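Long-range contact in large exoprotein involved in heme utilization or adhesion (Yersinia kristensenii ATCC 33638, PDB 5E3E), which probably acts as a contact-dependent growth inhibition toxin, a nuclease of the RNase A superfamily that is held in complex with its CdiI immunity protein: residues I52-G62 / I95-Y105. Numbering follows the deposited sequence.
Sequences IDSYLSGSQKG and IARDPSMPTGY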
loop_
_atom_site.group_PDB
_atom_site.type_symbol
_atom_site.label_atom_id
_atom_site.label_comp_id
_atom_site.label_asym_id
_atom_site.label_seq_id
_atom_site.Cartn_x
_atom_site.Cartn_y
_atom_site.Cartn_z
ATOM N N ILE B 52 13.355 6.664 -8.804
ATOM C CA ILE B 52 13.929 6.957 -7.492
ATOM C C ILE B 52 14.742 8.268 -7.549
ATOM O O ILE B 52 14.681 9.105 -6.630
ATOM C CB ILE B 52 14.847 5.818 -7.009
ATOM C CG1 ILE B 52 14.022 4.555 -6.714
ATOM C CG2 ILE B 52 15.622 6.227 -5.764
ATOM C CD1 ILE B 52 14.861 3.294 -6.619
ATOM N N ASP B 53 15.511 8.415 -8.622
ATOM C CA ASP B 53 16.384 9.593 -8.792
ATOM C C ASP B 53 15.563 10.865 -8.885
ATOM O O ASP B 53 15.902 11.847 -8.245
ATOM C CB ASP B 53 17.306 9.440 -10.019
ATOM C CG ASP B 53 18.471 8.468 -9.778
ATOM O OD1 ASP B 53 18.746 8.082 -8.607
ATOM O OD2 ASP B 53 19.132 8.094 -10.782
ATOM N N SER B 54 14.478 10.843 -9.652
ATOM C CA SER B 54 13.559 11.997 -9.724
ATOM C C SER B 54 12.901 12.273 -8.390
ATOM O O SER B 54 12.733 13.427 -8.016
ATOM C CB SER B 54 12.448 11.762 -10.751
ATOM O OG SER B 54 13.006 11.486 -12.024
ATOM N N TYR B 55 12.498 11.200 -7.700
ATOM C CA TYR B 55 11.848 11.322 -6.400
ATOM C C TYR B 55 12.777 12.028 -5.404
ATOM O O TYR B 55 12.354 12.965 -4.735
ATOM C CB TYR B 55 11.376 9.951 -5.881
ATOM C CG TYR B 55 11.070 9.903 -4.394
ATOM C CD1 TYR B 55 9.845 10.372 -3.890
ATOM C CD2 TYR B 55 11.988 9.397 -3.493
ATOM C CE1 TYR B 55 9.565 10.319 -2.545
ATOM C CE2 TYR B 55 11.709 9.345 -2.140
ATOM C CZ TYR B 55 10.481 9.814 -1.679
ATOM O OH TYR B 55 10.182 9.793 -0.337
ATOM N N LEU B 56 14.043 11.640 -5.351
ATOM C CA LEU B 56 14.979 12.189 -4.356
ATOM C C LEU B 56 15.349 13.659 -4.630
ATOM O O LEU B 56 15.511 14.456 -3.710
ATOM C CB LEU B 56 16.264 11.357 -4.308
ATOM C CG LEU B 56 16.094 9.933 -3.790
ATOM C CD1 LEU B 56 17.386 9.155 -3.995
ATOM C CD2 LEU B 56 15.662 9.914 -2.335
ATOM N N SER B 57 15.444 14.008 -5.897
ATOM C CA SER B 57 15.918 15.346 -6.273
ATOM C C SER B 57 14.790 16.374 -6.316
ATOM O O SER B 57 15.002 17.561 -6.053
ATOM C CB SER B 57 16.625 15.271 -7.632
ATOM O OG SER B 57 15.686 15.064 -8.677
ATOM N N GLY B 58 13.590 15.936 -6.669
ATOM C CA GLY B 58 12.504 16.872 -6.921
ATOM C C GLY B 58 11.249 16.803 -6.068
ATOM O O GLY B 58 10.445 17.726 -6.120
ATOM N N SER B 59 11.058 15.734 -5.299
ATOM C CA SER B 59 9.763 15.485 -4.650
ATOM C C SER B 59 9.736 15.774 -3.151
ATOM O O SER B 59 10.689 15.450 -2.432
ATOM C CB SER B 59 9.346 14.022 -4.844
ATOM O OG SER B 59 7.983 13.869 -4.508
ATOM N N GLN B 60 8.622 16.299 -2.672
ATOM C CA GLN B 60 8.399 16.436 -1.235
ATOM C C GLN B 60 7.595 15.242 -0.635
ATOM O O GLN B 60 7.290 15.235 0.545
ATOM C CB GLN B 60 7.733 17.785 -0.951
ATOM C CG GLN B 60 8.644 18.941 -1.373
ATOM C CD GLN B 60 8.104 20.327 -1.068
ATOM O OE1 GLN B 60 8.197 21.248 -1.902
ATOM N NE2 GLN B 60 7.612 20.518 0.147
ATOM N N LYS B 61 7.308 14.228 -1.445
ATOM C CA LYS B 61 6.564 13.066 -0.964
ATOM C C LYS B 61 7.276 12.329 0.178
ATOM O O LYS B 61 8.508 12.191 0.177
ATOM C CB LYS B 61 6.322 12.087 -2.112
ATOM C CG LYS B 61 5.255 12.522 -3.104
ATOM C CD LYS B 61 5.177 11.498 -4.217
ATOM C CE LYS B 61 4.819 10.137 -3.625
ATOM N NZ LYS B 61 5.629 9.008 -4.148
ATOM N N GLY B 62 6.499 11.847 1.148
ATOM C CA GLY B 62 7.066 11.108 2.270
ATOM C C GLY B 62 7.614 9.748 1.884
ATOM O O GLY B 62 8.589 9.264 2.497
ATOM N N ILE B 95 9.696 2.819 -0.216
ATOM C CA ILE B 95 10.882 3.489 0.313
ATOM C C ILE B 95 10.541 4.866 0.844
ATOM O O ILE B 95 9.487 5.420 0.552
ATOM C CB ILE B 95 12.018 3.565 -0.721
ATOM C CG1 ILE B 95 11.680 4.508 -1.887
ATOM C CG2 ILE B 95 12.346 2.184 -1.218
ATOM C CD1 ILE B 95 12.867 4.808 -2.784
ATOM N N ALA B 96 11.421 5.383 1.675
ATOM C CA ALA B 96 11.253 6.732 2.175
ATOM C C ALA B 96 12.549 7.486 2.079
ATOM O O ALA B 96 13.623 6.923 2.270
ATOM C CB ALA B 96 10.782 6.708 3.604
ATOM N N ARG B 97 12.453 8.783 1.799
ATOM C CA ARG B 97 13.632 9.615 1.671
ATOM C C ARG B 97 14.315 9.660 3.041
ATOM O O ARG B 97 13.657 9.925 4.048
ATOM C CB ARG B 97 13.222 11.016 1.208
ATOM C CG ARG B 97 14.365 11.866 0.667
ATOM C CD ARG B 97 13.887 13.248 0.250
ATOM N NE ARG B 97 12.811 13.194 -0.740
ATOM C CZ ARG B 97 11.512 13.246 -0.442
ATOM N NH1 ARG B 97 10.615 13.182 -1.407
ATOM N NH2 ARG B 97 11.116 13.391 0.808
ATOM N N ASP B 98 15.619 9.383 3.064
ATOM C CA ASP B 98 16.415 9.317 4.296
ATOM C C ASP B 98 17.849 9.758 3.987
ATOM O O ASP B 98 18.724 8.918 3.735
ATOM C CB ASP B 98 16.412 7.897 4.872
ATOM C CG ASP B 98 17.080 7.819 6.246
ATOM O OD1 ASP B 98 17.557 8.863 6.723
ATOM O OD2 ASP B 98 17.129 6.721 6.849
ATOM N N PRO B 99 18.101 11.084 4.024
ATOM C CA PRO B 99 19.406 11.626 3.617
ATOM C C PRO B 99 20.626 10.952 4.271
ATOM O O PRO B 99 21.702 10.922 3.669
ATOM C CB PRO B 99 19.317 13.104 4.031
ATOM C CG PRO B 99 18.202 13.181 5.017
ATOM C CD PRO B 99 17.223 12.139 4.571
ATOM N N SER B 100 20.451 10.417 5.478
ATOM C CA SER B 100 21.526 9.731 6.201
ATOM C C SER B 100 21.987 8.392 5.594
ATOM O O SER B 100 23.042 7.887 5.968
ATOM C CB SER B 100 21.116 9.510 7.667
ATOM O OG SER B 100 20.010 8.626 7.767
HETATM N N MSE B 101 21.215 7.812 4.676
HETATM C CA MSE B 101 21.600 6.539 4.054
HETATM C C MSE B 101 22.463 6.810 2.843
HETATM O O MSE B 101 22.338 7.857 2.226
HETATM C CB MSE B 101 20.349 5.758 3.634
HETATM C CG MSE B 101 19.396 5.500 4.800
HETATM SE SE MSE B 101 19.912 3.884 5.811
HETATM C CE MSE B 101 19.091 4.420 7.525
ATOM N N PRO B 102 23.337 5.860 2.466
ATOM C CA PRO B 102 24.204 6.076 1.296
ATOM C C PRO B 102 23.449 6.285 -0.028
ATOM O O PRO B 102 23.905 7.036 -0.889
ATOM C CB PRO B 102 25.052 4.792 1.243
ATOM C CG PRO B 102 24.270 3.778 2.012
ATOM C CD PRO B 102 23.598 4.557 3.103
ATOM N N THR B 103 22.300 5.628 -0.178
ATOM C CA THR B 103 21.479 5.756 -1.386
ATOM C C THR B 103 20.523 6.952 -1.323
ATOM O O THR B 103 19.919 7.326 -2.329
ATOM C CB THR B 103 20.640 4.482 -1.584
ATOM O OG1 THR B 103 19.791 4.302 -0.449
ATOM C CG2 THR B 103 21.537 3.266 -1.725
ATOM N N GLY B 104 20.363 7.520 -0.131
ATOM C CA GLY B 104 19.437 8.629 0.104
ATOM C C GLY B 104 18.040 8.204 0.551
ATOM O O GLY B 104 17.179 9.045 0.749
ATOM N N TYR B 105 17.820 6.899 0.705
ATOM C CA TYR B 105 16.512 6.368 1.103
ATOM C C TYR B 105 16.644 5.142 1.984
ATOM O O TYR B 105 17.679 4.484 2.009
ATOM C CB TYR B 105 15.662 6.017 -0.130
ATOM C CG TYR B 105 16.254 4.949 -1.028
ATOM C CD1 TYR B 105 16.089 3.589 -0.743
ATOM C CD2 TYR B 105 16.984 5.297 -2.162
ATOM C CE1 TYR B 105 16.645 2.610 -1.558
ATOM C CE2 TYR B 105 17.532 4.327 -2.988
ATOM C CZ TYR B 105 17.366 2.990 -2.681
ATOM O OH TYR B 105 17.936 2.048 -3.511
#
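The side chain of R97 reaches from strand 86-97 into a hollow bounded by the ring of Y55 and the loop that follows helix 49-58. CG stands anti to the backbone N (chi1 -164°) and the chain bends at chi3, which lays the guanidinium over one face of the Y55 ring. The two planes lie 25° apart, and CZ is 4.3 Å from the ring centroid but 32° off its normal: an off-centre cation-pi stack. NH1 donates to K61 O over 2.8 Å, in the carbonyl plane and on a lone pair; NH2 adds a weak bond to the same oxygen. Y55 OH gives K61 O a further bond of 3.0 Å from above that plane, making ring and guanidinium converge on one acceptor. An ST turn, K61 N to S59 OG, shapes this loop. Beyond it, G62 N bonds to E40 of the CdiI immunity chain, at the toxin-immunity interface. The contact seats a helix against strand 86-97, which lies between strands 63-68 and 105-113 in the antiparallel sheet of an RNase A-superfamily domain. L56 slides past R97 in the opposite direction, its CD2 3.8 Å from R97 CG. CD1 lies against T103 O and CD2 against G104 O, both at 3.5 Å, G104 having no side chain to hold L56 off; CD1 also meets the edge of the Y105 ring. Deeper in, the I52 and I95 side chains cross at about a right angle, I52 CG1 meeting I95 CD1 at 4.1 Å, while I52 CG2 approaches Y105 CE2 at 3.9 Å. I45 of helix 34-47 touches both I52 and Y105.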